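Local atomic coordinates of sphingomyelinase C (Streptomyces griseocarneus, PDB entry 7CNE), a protein that belongs to the endonuclease/exonuclease/phosphatase family and has the DNase I-like fold, built around two mixed beta-sheets. Residues Asp83-Thr88 with Lys113-Phe118; Glu187-Ala192 with Asn253-Pro258; Pro223-Thr228 with Asp245-Leu250. All blocks are in the same frame, centred on the assembly; numbering follows the deposited sequence.

All three contacts reach one six-stranded mixed sheet: interaction 1 joins the edge strand 87-90 to its neighbour 110-117, while interactions 2 and 3 lie toward the other end, where strands 188-192 and 247-251 are paired. There the two contacts meet directly, Leu-191 N lying 2.8 Å from Leu-250 O, a probable hydrogen bond. Each contact is partly buried, but interaction 3 is the most central, its centre about 11 Å from that of the chain, against about 16 and 17 Å for interactions 1 and 2. Chemistry follows place: parallel-strand bonds with an amide-on-indole stack in interaction 1, a histidine and a bridging water in interaction 2, and carboxylates around a serine in interaction 3.

Interaction 1 of 3, residues Asp83-Thr88 with Lys113-Phe118; sequences DGWDAT and KEQVIF
Gln-115 lies over one face of the Trp-85 indole, and this stack forms the tightly packed part of the contact. Gln-115 CB stands 3.7 Å from the centroid of the Trp-85 six-membered ring, only 6° off the ring normal, which meets the geometry of a CH-pi contact. The first torsion sets CG between the backbone N and the carbonyl carbon (chi1 67°), and the extended chain beyond it carries the amide across the pyrrole part of the ring, with Gln-115 CD 3.2 Å from Trp-85 NE1. Amide and indole planes differ by just 20°, so the two groups are stacked. The amide is also held in rotation: Gln-115 NE2 donates an almost straight bond to Thr-88 OG1 (2.9 Å), which lies in the amide plane, and bonds Ser-81 O as well, while OE1 accepts from Gly-79 N.

Strands 87-90 and 110-117 run parallel here, at the edge of the six-stranded sheet of the DNase I-like fold. Gln-115 N donates to Ala-87 O at 3.1 Å, whereas Ala-87 N is buried without a partner in the model. On the sheet face bearing Ala-87 and Glu-114, the carboxylate of Glu-114 is taken up by salt bridges to Lys-181 and Arg-112.

Toward solvent the contact changes from stacking to polar bonds and a water bridge. Asp-86 and Lys-113 are joined twice: Asp-86 N donates to Lys-113 O (2.8 Å), and Lys-113 N donates to Asp-86 OD2 (2.9 Å), reaching that oxygen on its anti side. Only the charged ends are loosely coupled, Lys-113 NZ being 4.9 Å from Asp-86 OD2; a water links them, donating to the carboxylate and accepting from the ammonium group. Beside them the lysine chain passes exposed Gly-84, Lys-113 CE lying 3.2 Å from Gly-84 O.

Interaction 2 of 3, residues Glu187-Ala192 with Asn253-Pro258; sequences EQVMLA and NGHARP
His-255 and Glu-187 supply the direct hydrogen bond of this contact, from ring nitrogen to backbone carbonyl. The His-255 ND1 to Glu-187 O distance is 2.9 Å and the angle at the hydrogen 138°, so the bond is of ordinary length but clearly bent. The carbonyl points its oxygen almost straight at the ring nitrogen, yet that oxygen sits 22° out of the imidazole plane. A second, weak bond from ND1 to Pro-184 O accompanies it. The carboxylate of Glu-187 faces elsewhere and accepts from His-145 NE2.

Water-mediated bonding comes next. One molecule accepts from Val-189 N at 2.9 Å and donates to Ala-256 O at 2.7 Å, linking two backbone groups that do not bond directly. It probably takes the place of a direct strand-to-strand bond: 188-192 is a strand of the six-stranded sheet of the DNase I-like fold, whereas 253-258 is irregular chain that leaves the antiparallel neighbour 247-251 and turns past the beginning of 188-192 on its way to strand 261-265. Ala-256 O also receives a CA-H...O contact from Gln-188 CA (3.5 Å).

The remaining contacts are van der Waals in kind, one of them a CH-pi contact. In that one, Val-189 CG2 lies over one face of the His-255 imidazole, 3.8 Å from the centroid of the His-255 ring and displaced toward the ND1 side. With its CG beside the backbone N (chi1 -73°), His-255 presents this face to the valine while ND1 still meets the Glu-187 carbonyl. Gln-188 CG lies 3.2 Å from Ala-256 O, and the glutamine crosses the Pro-258 ring at about a right angle, Gln-188 OE1 approaching Pro-258 CD to 3.6 Å. The other end of that amide is occupied too, NE2 donating to Pro-8 O.

Interaction 3 of 3, residues Pro223-Thr228 with Asp245-Leu250; sequences PYSFDT and DLDYVL
The loop 223-228, which follows strand 218-221, meets the start of the edge strand 247-251 in the DNase I-like fold, with Ser-225 set among Asp-245, Leu-246 and Asp-247. Three hydrogen bonds define the junction. Ser-225 N donates to Asp-245 OD1 at 2.9 Å, approaching on the anti side and 26° out of the carboxylate plane. The serine hydroxyl works in both directions: Ser-225 OG accepts from Leu-246 N (2.9 Å) and donates to Asp-247 OD2 (2.6 Å), a short bond, also on the anti side. Setting OG between the backbone N and carbonyl carbon (chi1 76°) brings it to both partners. Next to this polar group, Phe-226 CB packs on Leu-246 CD1 at 3.9 Å, while the end of the side chain leads away; the Phe-226 side chain lies about 4 Å from a bound succinic acid.

Both aspartates have further partners: Asp-245 OD2 receives Ser-199 OG and a salt bridge from Arg-219, and Asp-247 OD2 bonds His-290 ND1, consistent with the aspartate-histidine pair known from relatives. Val-293 of strand 293-297 touches Ser-225 and Asp-247, and Val-265 of strand 261-265 touches Ser-225 and Asp-245, so the junction lies against the seven-stranded sheet.

Interaction 1 of 3, residues Asp83-Thr88 with Lys113-Phe118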
ATOM      1  N   ASP A  83       2.381  11.799 -16.515  1.00 26.92           N
ATOM      2  CA  ASP A  83       1.400  11.295 -17.471  1.00 27.64           C
ATOM      3  C   ASP A  83       0.350  10.416 -16.800  1.00 24.36           C
ATOM      4  O   ASP A  83       0.652   9.632 -15.898  1.00 21.90           O
ATOM      5  CB  ASP A  83       2.091  10.477 -18.562  1.00 29.13           C
ATOM      6  CG  ASP A  83       3.048  11.297 -19.388  1.00 36.43           C
ATOM      7  OD1 ASP A  83       2.758  12.491 -19.620  1.00 34.12           O
ATOM      8  OD2 ASP A  83       4.087  10.740 -19.807  1.00 41.44           O
ATOM      9  N   GLY A  84      -0.884  10.517 -17.281  1.00 21.65           N
ATOM     10  CA  GLY A  84      -1.919   9.597 -16.845  1.00 27.26           C
ATOM     11  C   GLY A  84      -2.583   9.947 -15.534  1.00 22.95           C
ATOM     12  O   GLY A  84      -3.403   9.157 -15.046  1.00 22.35           O
ATOM     13  N   TRP A  85      -2.241  11.091 -14.946  1.00 19.90           N
ATOM     14  CA  TRP A  85      -2.873  11.628 -13.748  1.00 20.77           C
ATOM     15  C   TRP A  85      -3.660  12.881 -14.099  1.00 24.83           C
ATOM     16  O   TRP A  85      -3.299  13.622 -15.023  1.00 23.22           O
ATOM     17  CB  TRP A  85      -1.832  12.001 -12.678  1.00 21.28           C
ATOM     18  CG  TRP A  85      -0.967  10.867 -12.221  1.00 21.35           C
ATOM     19  CD1 TRP A  85       0.308  10.585 -12.631  1.00 20.23           C
ATOM     20  CD2 TRP A  85      -1.309   9.870 -11.250  1.00 19.38           C
ATOM     21  NE1 TRP A  85       0.775   9.471 -11.981  1.00 20.92           N
ATOM     22  CE2 TRP A  85      -0.197   9.007 -11.130  1.00 20.44           C
ATOM     23  CE3 TRP A  85      -2.450   9.616 -10.478  1.00 20.00           C
ATOM     24  CZ2 TRP A  85      -0.188   7.909 -10.260  1.00 18.00           C
ATOM     25  CZ3 TRP A  85      -2.439   8.511  -9.606  1.00 17.62           C
ATOM     26  CH2 TRP A  85      -1.310   7.684  -9.509  1.00 16.26           C
ATOM     27  N   ASP A  86      -4.726  13.131 -13.330  1.00 24.09           N
ATOM     28  CA  ASP A  86      -5.445  14.393 -13.460  1.00 25.90           C
ATOM     29  C   ASP A  86      -4.696  15.552 -12.821  1.00 23.38           C
ATOM     30  O   ASP A  86      -4.918  16.706 -13.208  1.00 22.75           O
ATOM     31  CB  ASP A  86      -6.844  14.276 -12.851  1.00 23.52           C
ATOM     32  CG  ASP A  86      -7.716  13.311 -13.616  1.00 25.58           C
ATOM     33  OD1 ASP A  86      -7.718  13.388 -14.861  1.00 23.86           O
ATOM     34  OD2 ASP A  86      -8.355  12.448 -12.982  1.00 22.51           O
ATOM     35  N   ALA A  87      -3.838  15.276 -11.844  1.00 21.22           N
ATOM     36  CA  ALA A  87      -2.962  16.283 -11.259  1.00 20.85           C
ATOM     37  C   ALA A  87      -1.807  15.572 -10.566  1.00 21.92           C
ATOM     38  O   ALA A  87      -1.910  14.396 -10.204  1.00 18.98           O
ATOM     39  CB  ALA A  87      -3.715  17.192 -10.276  1.00 20.63           C
ATOM     40  N   THR A  88      -0.691  16.295 -10.425  1.00 19.32           N
ATOM     41  CA  THR A  88       0.460  15.877  -9.631  1.00 22.56           C
ATOM     42  C   THR A  88       0.795  17.010  -8.671  1.00 23.59           C
ATOM     43  O   THR A  88       0.971  18.150  -9.109  1.00 26.38           O
ATOM     44  CB  THR A  88       1.691  15.564 -10.507  1.00 22.16           C
ATOM     45  OG1 THR A  88       1.440  14.431 -11.347  1.00 19.81           O
ATOM     46  CG2 THR A  88       2.940  15.299  -9.646  1.00 20.77           C
ATOM     47  N   LYS A 113      -8.283  10.929 -10.565  1.00 18.97           N
ATOM     48  CA  LYS A 113      -7.091  10.329  -9.978  1.00 17.68           C
ATOM     49  C   LYS A 113      -5.960  11.351  -9.970  1.00 20.34           C
ATOM     50  O   LYS A 113      -5.694  12.006 -10.984  1.00 19.11           O
ATOM     51  CB  LYS A 113      -6.677   9.052 -10.728  1.00 18.79           C
ATOM     52  CG  LYS A 113      -6.611   9.173 -12.248  1.00 24.62           C
ATOM     53  CD  LYS A 113      -6.226   7.831 -12.875  1.00 24.14           C
ATOM     54  CE  LYS A 113      -6.227   7.904 -14.396  1.00 29.64           C
ATOM     55  NZ  LYS A 113      -7.632   7.948 -14.909  1.00 29.67           N
ATOM     56  N   GLU A 114      -5.325  11.517  -8.812  1.00 17.66           N
ATOM     57  CA  GLU A 114      -4.162  12.388  -8.690  1.00 16.17           C
ATOM     58  C   GLU A 114      -3.094  11.688  -7.871  1.00 20.19           C
ATOM     59  O   GLU A 114      -3.363  10.729  -7.144  1.00 18.96           O
ATOM     60  CB  GLU A 114      -4.469  13.726  -7.992  1.00 21.11           C
ATOM     61  CG  GLU A 114      -5.824  14.314  -8.249  1.00 23.59           C
ATOM     62  CD  GLU A 114      -6.030  15.614  -7.492  1.00 25.68           C
ATOM     63  OE1 GLU A 114      -5.074  16.088  -6.830  1.00 21.54           O
ATOM     64  OE2 GLU A 114      -7.148  16.164  -7.575  1.00 28.56           O
ATOM     65  N   GLN A 115      -1.876  12.214  -7.965  1.00 15.50           N
ATOM     66  CA  GLN A 115      -0.783  11.755  -7.134  1.00 17.31           C
ATOM     67  C   GLN A 115      -0.192  12.959  -6.414  1.00 17.92           C
ATOM     68  O   GLN A 115      -0.237  14.088  -6.911  1.00 16.05           O
ATOM     69  CB  GLN A 115       0.297  11.028  -7.967  1.00 17.37           C
ATOM     70  CG  GLN A 115       1.037  11.934  -8.931  1.00 19.43           C
ATOM     71  CD  GLN A 115       2.167  11.232  -9.649  1.00 20.06           C
ATOM     72  OE1 GLN A 115       2.580  10.134  -9.268  1.00 19.44           O
ATOM     73  NE2 GLN A 115       2.680  11.865 -10.695  1.00 18.33           N
ATOM     74  N   VAL A 116       0.346  12.707  -5.231  1.00 17.95           N
ATOM     75  CA  VAL A 116       1.044  13.722  -4.454  1.00 16.84           C
ATOM     76  C   VAL A 116       2.292  13.056  -3.896  1.00 17.65           C
ATOM     77  O   VAL A 116       2.200  12.003  -3.258  1.00 16.56           O
ATOM     78  CB  VAL A 116       0.161  14.292  -3.322  1.00 19.85           C
ATOM     79  CG1 VAL A 116       0.916  15.341  -2.509  1.00 19.22           C
ATOM     80  CG2 VAL A 116      -1.170  14.861  -3.877  1.00 17.92           C
ATOM     81  N   ILE A 117       3.450  13.644  -4.161  1.00 16.10           N
ATOM     82  CA  ILE A 117       4.719  13.155  -3.622  1.00 16.05           C
ATOM     83  C   ILE A 117       4.919  13.772  -2.239  1.00 16.84           C
ATOM     84  O   ILE A 117       4.633  14.956  -2.025  1.00 17.50           O
ATOM     85  CB  ILE A 117       5.884  13.489  -4.581  1.00 17.99           C
ATOM     86  CG1 ILE A 117       5.606  12.950  -5.993  1.00 21.70           C
ATOM     87  CG2 ILE A 117       7.264  13.047  -4.025  1.00 17.86           C
ATOM     88  CD1 ILE A 117       5.038  11.554  -6.065  1.00 21.86           C
ATOM     89  N   PHE A 118       5.377  12.965  -1.286  1.00 15.45           N
ATOM     90  CA  PHE A 118       5.508  13.423   0.096  1.00 17.75           C
ATOM     91  C   PHE A 118       6.487  14.589   0.208  1.00 20.81           C
ATOM     92  O   PHE A 118       7.537  14.609  -0.441  1.00 17.08           O
ATOM     93  CB  PHE A 118       5.983  12.275   0.992  1.00 17.10           C
ATOM     94  CG  PHE A 118       4.919  11.275   1.298  1.00 19.79           C
ATOM     95  CD1 PHE A 118       3.675  11.692   1.766  1.00 19.37           C
ATOM     96  CD2 PHE A 118       5.150   9.917   1.128  1.00 15.16           C
ATOM     97  CE1 PHE A 118       2.685  10.770   2.056  1.00 19.20           C
ATOM     98  CE2 PHE A 118       4.158   8.989   1.415  1.00 18.23           C
ATOM     99  CZ  PHE A 118       2.921   9.419   1.872  1.00 18.71           C
TER
HETATM  100  O   HOH W   1      -9.368  10.149 -14.069  1.00 28.61           O

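Interaction 2 of 3, residues Glu187-Ala192 with Asn253-Pro258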
ATOM      1  N   GLU A 187     -19.867  11.182   2.099  1.00 25.10           N
ATOM      2  CA  GLU A 187     -19.070  10.361   1.197  1.00 24.11           C
ATOM      3  C   GLU A 187     -17.901   9.734   1.950  1.00 22.05           C
ATOM      4  O   GLU A 187     -17.241  10.404   2.755  1.00 21.22           O
ATOM      5  CB  GLU A 187     -18.567  11.204   0.016  1.00 27.14           C
ATOM      6  CG  GLU A 187     -19.720  11.697  -0.848  1.00 25.02           C
ATOM      7  CD  GLU A 187     -19.294  12.577  -2.010  1.00 27.21           C
ATOM      8  OE1 GLU A 187     -20.204  13.007  -2.744  1.00 27.49           O
ATOM      9  OE2 GLU A 187     -18.076  12.841  -2.196  1.00 24.48           O
ATOM     10  N   GLN A 188     -17.660   8.446   1.695  1.00 23.34           N
ATOM     11  CA  GLN A 188     -16.605   7.707   2.388  1.00 21.14           C
ATOM     12  C   GLN A 188     -15.221   8.146   1.931  1.00 19.87           C
ATOM     13  O   GLN A 188     -14.991   8.405   0.747  1.00 19.20           O
ATOM     14  CB  GLN A 188     -16.711   6.206   2.129  1.00 18.14           C
ATOM     15  CG  GLN A 188     -17.885   5.503   2.693  1.00 27.92           C
ATOM     16  CD  GLN A 188     -17.953   4.096   2.148  1.00 23.91           C
ATOM     17  OE1 GLN A 188     -17.162   3.230   2.531  1.00 32.66           O
ATOM     18  NE2 GLN A 188     -18.860   3.875   1.214  1.00 27.25           N
ATOM     19  N   VAL A 189     -14.284   8.165   2.873  1.00 19.68           N
ATOM     20  CA  VAL A 189     -12.885   8.482   2.604  1.00 16.36           C
ATOM     21  C   VAL A 189     -12.040   7.452   3.340  1.00 17.66           C
ATOM     22  O   VAL A 189     -12.044   7.415   4.573  1.00 18.83           O
ATOM     23  CB  VAL A 189     -12.496   9.896   3.046  1.00 17.94           C
ATOM     24  CG1 VAL A 189     -11.066  10.192   2.564  1.00 16.14           C
ATOM     25  CG2 VAL A 189     -13.506  10.927   2.522  1.00 19.60           C
ATOM     26  N   MET A 190     -11.327   6.613   2.592  1.00 15.52           N
ATOM     27  CA  MET A 190     -10.484   5.571   3.159  1.00 16.39           C
ATOM     28  C   MET A 190      -9.015   5.835   2.845  1.00 17.98           C
ATOM     29  O   MET A 190      -8.672   6.292   1.751  1.00 18.49           O
ATOM     30  CB  MET A 190     -10.870   4.191   2.620  1.00 17.81           C
ATOM     31  CG  MET A 190     -12.187   3.660   3.160  1.00 22.40           C
ATOM     32  SD  MET A 190     -12.636   2.083   2.385  1.00 20.27           S
ATOM     33  CE  MET A 190     -13.417   2.671   0.881  1.00 18.34           C
ATOM     34  N   LEU A 191      -8.149   5.536   3.809  1.00 16.47           N
ATOM     35  CA  LEU A 191      -6.702   5.519   3.609  1.00 15.22           C
ATOM     36  C   LEU A 191      -6.255   4.065   3.636  1.00 18.06           C
ATOM     37  O   LEU A 191      -6.538   3.350   4.601  1.00 16.35           O
ATOM     38  CB  LEU A 191      -5.985   6.326   4.693  1.00 15.71           C
ATOM     39  CG  LEU A 191      -4.451   6.201   4.727  1.00 17.84           C
ATOM     40  CD1 LEU A 191      -3.832   6.845   3.494  1.00 15.88           C
ATOM     41  CD2 LEU A 191      -3.900   6.837   5.978  1.00 15.22           C
ATOM     42  N   ALA A 192      -5.582   3.622   2.575  1.00 14.46           N
ATOM     43  CA  ALA A 192      -5.179   2.226   2.452  1.00 18.45           C
ATOM     44  C   ALA A 192      -3.700   2.183   2.119  1.00 17.91           C
ATOM     45  O   ALA A 192      -3.252   2.887   1.211  1.00 15.78           O
ATOM     46  CB  ALA A 192      -5.988   1.506   1.362  1.00 16.31           C
ATOM     47  N   ASN A 253     -12.328  10.158  10.073  1.00 19.47           N
ATOM     48  CA  ASN A 253     -13.287  10.651  11.056  1.00 24.93           C
ATOM     49  C   ASN A 253     -14.244  11.659  10.428  1.00 25.34           C
ATOM     50  O   ASN A 253     -13.856  12.468   9.582  1.00 23.21           O
ATOM     51  CB  ASN A 253     -12.565  11.292  12.242  1.00 20.70           C
ATOM     52  CG  ASN A 253     -11.927  10.263  13.154  1.00 23.12           C
ATOM     53  OD1 ASN A 253     -12.492   9.190  13.385  1.00 23.23           O
ATOM     54  ND2 ASN A 253     -10.745  10.588  13.686  1.00 23.46           N
ATOM     55  N   GLY A 254     -15.506  11.600  10.846  1.00 27.26           N
ATOM     56  CA  GLY A 254     -16.505  12.531  10.369  1.00 25.78           C
ATOM     57  C   GLY A 254     -17.131  12.187   9.035  1.00 29.45           C
ATOM     58  O   GLY A 254     -17.966  12.956   8.548  1.00 31.04           O
ATOM     59  N   HIS A 255     -16.764  11.068   8.419  1.00 21.68           N
ATOM     60  CA  HIS A 255     -17.339  10.683   7.142  1.00 21.72           C
ATOM     61  C   HIS A 255     -18.131   9.398   7.308  1.00 22.99           C
ATOM     62  O   HIS A 255     -17.865   8.600   8.213  1.00 23.94           O
ATOM     63  CB  HIS A 255     -16.251  10.521   6.074  1.00 22.31           C
ATOM     64  CG  HIS A 255     -15.693  11.829   5.609  1.00 22.60           C
ATOM     65  ND1 HIS A 255     -16.152  12.470   4.480  1.00 19.55           N
ATOM     66  CD2 HIS A 255     -14.768  12.651   6.162  1.00 22.78           C
ATOM     67  CE1 HIS A 255     -15.509  13.615   4.335  1.00 23.38           C
ATOM     68  NE2 HIS A 255     -14.663  13.749   5.342  1.00 22.84           N
ATOM     69  N   ALA A 256     -19.126   9.221   6.447  1.00 23.43           N
ATOM     70  CA  ALA A 256     -19.893   7.986   6.459  1.00 22.93           C
ATOM     71  C   ALA A 256     -18.967   6.791   6.255  1.00 27.22           C
ATOM     72  O   ALA A 256     -17.945   6.873   5.563  1.00 24.31           O
ATOM     73  CB  ALA A 256     -20.974   8.020   5.377  1.00 27.65           C
ATOM     74  N   ARG A 257     -19.317   5.682   6.891  1.00 22.92           N
ATOM     75  CA  ARG A 257     -18.554   4.447   6.779  1.00 21.34           C
ATOM     76  C   ARG A 257     -19.462   3.301   7.187  1.00 23.70           C
ATOM     77  O   ARG A 257     -20.439   3.517   7.908  1.00 24.01           O
ATOM     78  CB  ARG A 257     -17.295   4.487   7.662  1.00 22.39           C
ATOM     79  CG  ARG A 257     -17.574   4.457   9.170  1.00 22.00           C
ATOM     80  CD  ARG A 257     -16.254   4.313   9.941  1.00 24.37           C
ATOM     81  NE  ARG A 257     -16.443   4.172  11.384  1.00 26.80           N
ATOM     82  CZ  ARG A 257     -16.457   5.193  12.236  1.00 29.15           C
ATOM     83  NH1 ARG A 257     -16.291   6.431  11.786  1.00 21.55           N
ATOM     84  NH2 ARG A 257     -16.628   4.976  13.538  1.00 29.01           N
ATOM     85  N   PRO A 258     -19.194   2.083   6.718  1.00 23.13           N
ATOM     86  CA  PRO A 258     -19.990   0.940   7.176  1.00 21.40           C
ATOM     87  C   PRO A 258     -19.722   0.619   8.642  1.00 27.74           C
ATOM     88  O   PRO A 258     -18.613   0.787   9.158  1.00 21.04           O
ATOM     89  CB  PRO A 258     -19.532  -0.208   6.263  1.00 22.87           C
ATOM     90  CG  PRO A 258     -18.878   0.467   5.075  1.00 21.00           C
ATOM     91  CD  PRO A 258     -18.251   1.702   5.651  1.00 19.90           C
TER
HETATM   92  O   HOH W   2     -15.228   7.199   5.433  1.00 21.46           O

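Interaction 3 of 3, residues Pro223-Thr228 with Asp245-Leu250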
ATOM      1  N   PRO A 223      -1.823 -11.998  13.610  1.00 22.47           N
ATOM      2  CA  PRO A 223      -1.448 -10.796  14.371  1.00 24.27           C
ATOM      3  C   PRO A 223      -0.463  -9.875  13.662  1.00 23.53           C
ATOM      4  O   PRO A 223      -0.412  -8.694  14.019  1.00 22.09           O
ATOM      5  CB  PRO A 223      -0.828 -11.368  15.657  1.00 23.95           C
ATOM      6  CG  PRO A 223      -0.466 -12.780  15.312  1.00 23.62           C
ATOM      7  CD  PRO A 223      -1.522 -13.228  14.357  1.00 24.12           C
ATOM      8  N   TYR A 224       0.324 -10.353  12.693  1.00 22.42           N
ATOM      9  CA  TYR A 224       1.432  -9.567  12.147  1.00 23.36           C
ATOM     10  C   TYR A 224       1.402  -9.586  10.625  1.00 25.59           C
ATOM     11  O   TYR A 224       1.715 -10.611  10.014  1.00 25.73           O
ATOM     12  CB  TYR A 224       2.781 -10.099  12.635  1.00 24.96           C
ATOM     13  CG  TYR A 224       2.882 -10.269  14.132  1.00 31.37           C
ATOM     14  CD1 TYR A 224       3.011  -9.166  14.974  1.00 25.51           C
ATOM     15  CD2 TYR A 224       2.859 -11.537  14.704  1.00 30.87           C
ATOM     16  CE1 TYR A 224       3.107  -9.324  16.351  1.00 31.61           C
ATOM     17  CE2 TYR A 224       2.955 -11.705  16.072  1.00 33.77           C
ATOM     18  CZ  TYR A 224       3.080 -10.597  16.889  1.00 32.87           C
ATOM     19  OH  TYR A 224       3.173 -10.777  18.248  1.00 37.76           O
ATOM     20  N   SER A 225       1.092  -8.442  10.007  1.00 20.32           N
ATOM     21  CA  SER A 225       1.159  -8.387   8.552  1.00 20.49           C
ATOM     22  C   SER A 225       2.592  -8.318   8.032  1.00 20.75           C
ATOM     23  O   SER A 225       2.800  -8.483   6.824  1.00 21.65           O
ATOM     24  CB  SER A 225       0.342  -7.199   8.024  1.00 19.55           C
ATOM     25  OG  SER A 225       1.032  -5.982   8.219  1.00 18.60           O
ATOM     26  N   PHE A 226       3.593  -8.073   8.900  1.00 19.73           N
ATOM     27  CA  PHE A 226       5.008  -8.187   8.521  1.00 20.16           C
ATOM     28  C   PHE A 226       5.686  -9.140   9.510  1.00 22.77           C
ATOM     29  O   PHE A 226       6.344  -8.712  10.467  1.00 22.85           O
ATOM     30  CB  PHE A 226       5.705  -6.834   8.470  1.00 22.18           C
ATOM     31  CG  PHE A 226       7.069  -6.899   7.852  1.00 21.97           C
ATOM     32  CD1 PHE A 226       7.214  -7.199   6.506  1.00 22.83           C
ATOM     33  CD2 PHE A 226       8.208  -6.692   8.617  1.00 25.32           C
ATOM     34  CE1 PHE A 226       8.468  -7.279   5.924  1.00 23.64           C
ATOM     35  CE2 PHE A 226       9.466  -6.771   8.042  1.00 26.46           C
ATOM     36  CZ  PHE A 226       9.592  -7.065   6.696  1.00 24.69           C
ATOM     37  N   ASP A 227       5.536 -10.442   9.259  1.00 22.06           N
ATOM     38  CA  ASP A 227       5.924 -11.483  10.214  1.00 22.33           C
ATOM     39  C   ASP A 227       7.323 -11.977   9.860  1.00 23.45           C
ATOM     40  O   ASP A 227       7.490 -12.869   9.023  1.00 23.27           O
ATOM     41  CB  ASP A 227       4.908 -12.623  10.211  1.00 22.96           C
ATOM     42  CG  ASP A 227       5.042 -13.526  11.435  1.00 27.24           C
ATOM     43  OD1 ASP A 227       6.182 -13.728  11.903  1.00 25.77           O
ATOM     44  OD2 ASP A 227       4.006 -14.027  11.928  1.00 28.11           O
ATOM     45  N   THR A 228       8.330 -11.399  10.519  1.00 20.34           N
ATOM     46  CA  THR A 228       9.719 -11.797  10.335  1.00 24.72           C
ATOM     47  C   THR A 228      10.020 -13.219  10.813  1.00 26.57           C
ATOM     48  O   THR A 228      11.153 -13.684  10.646  1.00 27.69           O
ATOM     49  CB  THR A 228      10.618 -10.806  11.073  1.00 28.13           C
ATOM     50  OG1 THR A 228      10.197 -10.734  12.439  1.00 25.05           O
ATOM     51  CG2 THR A 228      10.475  -9.424  10.449  1.00 23.48           C
ATOM     52  N   ASP A 245       3.193  -5.190  12.453  1.00 20.71           N
ATOM     53  CA  ASP A 245       1.843  -5.264  11.900  1.00 22.36           C
ATOM     54  C   ASP A 245       1.535  -3.892  11.311  1.00 21.18           C
ATOM     55  O   ASP A 245       1.109  -2.989  12.040  1.00 20.51           O
ATOM     56  CB  ASP A 245       0.854  -5.646  12.997  1.00 21.17           C
ATOM     57  CG  ASP A 245      -0.506  -5.968  12.468  1.00 20.72           C
ATOM     58  OD1 ASP A 245      -0.593  -6.504  11.338  1.00 21.94           O
ATOM     59  OD2 ASP A 245      -1.493  -5.674  13.182  1.00 21.75           O
ATOM     60  N   LEU A 246       1.720  -3.754   9.988  1.00 19.32           N
ATOM     61  CA  LEU A 246       1.974  -2.456   9.373  1.00 21.10           C
ATOM     62  C   LEU A 246       0.938  -1.969   8.365  1.00 18.17           C
ATOM     63  O   LEU A 246       1.047  -0.818   7.919  1.00 15.23           O
ATOM     64  CB  LEU A 246       3.344  -2.476   8.664  1.00 19.37           C
ATOM     65  CG  LEU A 246       4.543  -2.928   9.504  1.00 18.32           C
ATOM     66  CD1 LEU A 246       5.834  -2.950   8.667  1.00 14.51           C
ATOM     67  CD2 LEU A 246       4.665  -1.991  10.678  1.00 17.60           C
ATOM     68  N   ASP A 247      -0.046  -2.787   7.985  1.00 19.33           N
ATOM     69  CA  ASP A 247      -0.863  -2.545   6.797  1.00 15.53           C
ATOM     70  C   ASP A 247      -2.327  -2.351   7.190  1.00 17.43           C
ATOM     71  O   ASP A 247      -2.862  -3.124   7.987  1.00 16.93           O
ATOM     72  CB  ASP A 247      -0.695  -3.714   5.815  1.00 15.71           C
ATOM     73  CG  ASP A 247       0.772  -3.926   5.400  1.00 22.49           C
ATOM     74  OD1 ASP A 247       1.291  -3.105   4.611  1.00 17.03           O
ATOM     75  OD2 ASP A 247       1.414  -4.903   5.864  1.00 20.51           O
ATOM     76  N   TYR A 248      -2.973  -1.319   6.632  1.00 16.43           N
ATOM     77  CA  TYR A 248      -4.261  -0.843   7.127  1.00 16.32           C
ATOM     78  C   TYR A 248      -5.155  -0.362   5.992  1.00 16.41           C
ATOM     79  O   TYR A 248      -4.677   0.084   4.948  1.00 16.33           O
ATOM     80  CB  TYR A 248      -4.097   0.339   8.095  1.00 15.45           C
ATOM     81  CG  TYR A 248      -3.202   0.095   9.293  1.00 17.75           C
ATOM     82  CD1 TYR A 248      -1.829   0.335   9.223  1.00 19.14           C
ATOM     83  CD2 TYR A 248      -3.741  -0.330  10.509  1.00 18.74           C
ATOM     84  CE1 TYR A 248      -1.009   0.141  10.330  1.00 18.29           C
ATOM     85  CE2 TYR A 248      -2.928  -0.524  11.627  1.00 18.97           C
ATOM     86  CZ  TYR A 248      -1.559  -0.284  11.524  1.00 21.22           C
ATOM     87  OH  TYR A 248      -0.730  -0.488  12.610  1.00 21.48           O
ATOM     88  N   VAL A 249      -6.469  -0.414   6.234  1.00 16.10           N
ATOM     89  CA  VAL A 249      -7.464   0.336   5.461  1.00 15.90           C
ATOM     90  C   VAL A 249      -8.397   0.973   6.478  1.00 18.19           C
ATOM     91  O   VAL A 249      -9.179   0.269   7.127  1.00 16.81           O
ATOM     92  CB  VAL A 249      -8.256  -0.540   4.482  1.00 18.06           C
ATOM     93  CG1 VAL A 249      -9.225   0.325   3.624  1.00 15.74           C
ATOM     94  CG2 VAL A 249      -7.323  -1.381   3.604  1.00 17.02           C
ATOM     95  N   LEU A 250      -8.324   2.293   6.622  1.00 15.45           N
ATOM     96  CA  LEU A 250      -9.018   2.989   7.704  1.00 16.85           C
ATOM     97  C   LEU A 250      -9.824   4.160   7.159  1.00 19.42           C
ATOM     98  O   LEU A 250      -9.335   4.932   6.328  1.00 22.10           O
ATOM     99  CB  LEU A 250      -8.026   3.493   8.769  1.00 13.20           C
ATOM    100  CG  LEU A 250      -7.224   2.410   9.501  1.00 15.89           C
ATOM    101  CD1 LEU A 250      -6.105   3.012  10.385  1.00 17.82           C
ATOM    102  CD2 LEU A 250      -8.151   1.521  10.326  1.00 16.92           C
TER